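Local coordinates for UPF0311 protein RPA1785 (Rhodopseudomonas palustris, PDB 3C5O), which is of unknown function but folds as a closed antiparallel beta-barrel of the UPF0311 (DUF3237) family, at residues B[71-76]-B[83-88]. Numbering follows the deposited sequence.
Sequences EAKYAF and VVYVEN
Phe-76 and Tyr-74 each lay a ring face over the valine paired with them on the neighbouring strand. Val-84 CB sits 3.7 Å from the centroid of the Phe-76 ring, displaced toward its rim, and Val-86 CB lies 3.9 Å from that of Tyr-74, over the centre, both as CH-pi contacts. In both aromatics CG stands between the backbone N and the carbonyl carbon (chi1 65° in Phe-76, 54° in Tyr-74), which swings the ring across to the partner strand. Phe-76 CD2 also meets Val-86 CG2 at 3.7 Å; an alanine in place of Phe-76 would probably open a gap above Val-84 and strip Val-86 CG2 of this neighbour. The same face carries Asn-88, whose OD1 is hydrogen-bonded to Thr-117 OG1. On the other face, Lys-73 runs alongside Glu-87, its NZ 4.4 Å from Glu-87 OE2, too far for a salt bridge; that oxygen takes a weak hydrogen bond from Tyr-85 OH and a long, weak ion pair with Arg-120. Tyr-85 also meets Phe-59 of the second subunit. Six backbone hydrogen bonds, two for each of the pairs Ala-72/Asn-88, Tyr-74/Val-86 and Phe-76/Val-84, fix the register. Strands 68-78 and 83-93 thus form a beta hairpin, flanked by strands 48-62 and 114-122, in the closed antiparallel barrel.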
loop_
_atom_site.group_PDB
_atom_site.type_symbol
_atom_site.label_atom_id
_atom_site.label_comp_id
_atom_site.label_asym_id
_atom_site.label_seq_id
_atom_site.Cartn_x
_atom_site.Cartn_y
_atom_site.Cartn_z
ATOM N N GLU B 71 -0.366 3.978 11.029
ATOM C CA GLU B 71 0.525 3.648 9.921
ATOM C C GLU B 71 1.783 4.446 10.147
ATOM O O GLU B 71 1.908 5.552 9.670
ATOM C CB GLU B 71 -0.157 3.994 8.601
ATOM C CG GLU B 71 0.602 3.665 7.356
ATOM C CD GLU B 71 -0.348 3.509 6.181
ATOM O OE1 GLU B 71 -0.974 4.529 5.730
ATOM O OE2 GLU B 71 -0.504 2.342 5.749
ATOM N N ALA B 72 2.687 3.901 10.950
ATOM C CA ALA B 72 3.901 4.607 11.325
ATOM C C ALA B 72 5.104 4.076 10.531
ATOM O O ALA B 72 5.246 2.876 10.359
ATOM C CB ALA B 72 4.147 4.448 12.824
ATOM N N LYS B 73 5.955 4.991 10.058
ATOM C CA LYS B 73 7.152 4.643 9.332
ATOM C C LYS B 73 8.303 5.396 9.955
ATOM O O LYS B 73 8.284 6.607 10.060
ATOM C CB LYS B 73 7.003 4.987 7.859
ATOM C CG LYS B 73 5.926 4.172 7.176
ATOM C CD LYS B 73 5.750 4.513 5.715
ATOM C CE LYS B 73 4.511 3.756 5.200
ATOM N NZ LYS B 73 4.483 3.631 3.719
ATOM N N TYR B 74 9.281 4.634 10.429
ATOM C CA TYR B 74 10.474 5.159 11.052
ATOM C C TYR B 74 11.575 4.108 11.004
ATOM O O TYR B 74 11.436 3.083 10.326
ATOM C CB TYR B 74 10.173 5.563 12.498
ATOM C CG TYR B 74 9.543 4.483 13.360
ATOM C CD1 TYR B 74 10.285 3.798 14.324
ATOM C CD2 TYR B 74 8.187 4.162 13.228
ATOM C CE1 TYR B 74 9.689 2.815 15.143
ATOM C CE2 TYR B 74 7.586 3.191 14.036
ATOM C CZ TYR B 74 8.344 2.528 14.993
ATOM O OH TYR B 74 7.728 1.581 15.795
ATOM N N ALA B 75 12.663 4.347 11.732
ATOM C CA ALA B 75 13.793 3.439 11.694
ATOM C C ALA B 75 14.452 3.407 13.051
ATOM O O ALA B 75 14.328 4.357 13.843
ATOM C CB ALA B 75 14.782 3.865 10.635
ATOM N N PHE B 76 15.148 2.313 13.341
ATOM C CA PHE B 76 16.070 2.322 14.462
ATOM C C PHE B 76 17.431 1.791 14.076
ATOM O O PHE B 76 17.575 1.035 13.111
ATOM C CB PHE B 76 15.490 1.627 15.710
ATOM C CG PHE B 76 15.241 0.147 15.564
ATOM C CD1 PHE B 76 16.266 -0.789 15.816
ATOM C CD2 PHE B 76 13.966 -0.328 15.255
ATOM C CE1 PHE B 76 16.031 -2.169 15.717
ATOM C CE2 PHE B 76 13.701 -1.701 15.171
ATOM C CZ PHE B 76 14.739 -2.633 15.402
ATOM N N VAL B 83 20.790 -0.826 10.787
ATOM C CA VAL B 83 19.715 0.132 10.599
ATOM C C VAL B 83 18.506 -0.674 10.197
ATOM O O VAL B 83 18.560 -1.435 9.248
ATOM C CB VAL B 83 20.067 1.189 9.525
ATOM C CG1 VAL B 83 18.888 2.094 9.236
ATOM C CG2 VAL B 83 21.272 2.008 9.998
ATOM N N VAL B 84 17.430 -0.520 10.955
ATOM C CA VAL B 84 16.185 -1.261 10.739
ATOM C C VAL B 84 15.069 -0.282 10.463
ATOM O O VAL B 84 14.754 0.579 11.292
ATOM C CB VAL B 84 15.787 -2.168 11.957
ATOM C CG1 VAL B 84 14.600 -3.057 11.595
ATOM C CG2 VAL B 84 16.989 -3.058 12.408
ATOM N N TYR B 85 14.495 -0.406 9.269
ATOM C CA TYR B 85 13.306 0.350 8.869
ATOM C C TYR B 85 12.037 -0.333 9.406
ATOM O O TYR B 85 11.866 -1.546 9.267
ATOM C CB TYR B 85 13.321 0.478 7.346
ATOM C CG TYR B 85 12.001 0.856 6.703
ATOM C CD1 TYR B 85 11.326 2.026 7.062
ATOM C CD2 TYR B 85 11.449 0.053 5.706
ATOM C CE1 TYR B 85 10.097 2.351 6.484
ATOM C CE2 TYR B 85 10.259 0.378 5.117
ATOM C CZ TYR B 85 9.582 1.517 5.501
ATOM O OH TYR B 85 8.386 1.812 4.871
ATOM N N VAL B 86 11.189 0.444 10.076
ATOM C CA VAL B 86 9.953 -0.051 10.685
ATOM C C VAL B 86 8.728 0.529 9.993
ATOM O O VAL B 86 8.612 1.729 9.809
ATOM C CB VAL B 86 9.837 0.261 12.192
ATOM C CG1 VAL B 86 8.603 -0.448 12.808
ATOM C CG2 VAL B 86 11.113 -0.133 12.942
ATOM N N GLU B 87 7.837 -0.357 9.602
ATOM C CA GLU B 87 6.524 0.010 9.138
ATOM C C GLU B 87 5.567 -0.595 10.165
ATOM O O GLU B 87 5.450 -1.805 10.222
ATOM C CB GLU B 87 6.315 -0.650 7.795
ATOM C CG GLU B 87 5.628 0.146 6.757
ATOM C CD GLU B 87 5.720 -0.527 5.395
ATOM O OE1 GLU B 87 4.922 -1.472 5.152
ATOM O OE2 GLU B 87 6.583 -0.115 4.576
ATOM N N ASN B 88 4.897 0.233 10.975
ATOM C CA ASN B 88 4.028 -0.265 12.057
ATOM C C ASN B 88 2.537 0.085 11.816
ATOM O O ASN B 88 2.126 1.252 11.920
ATOM C CB ASN B 88 4.530 0.305 13.381
ATOM C CG ASN B 88 3.990 -0.423 14.608
ATOM O OD1 ASN B 88 3.610 -1.595 14.563
ATOM N ND2 ASN B 88 3.974 0.297 15.735
#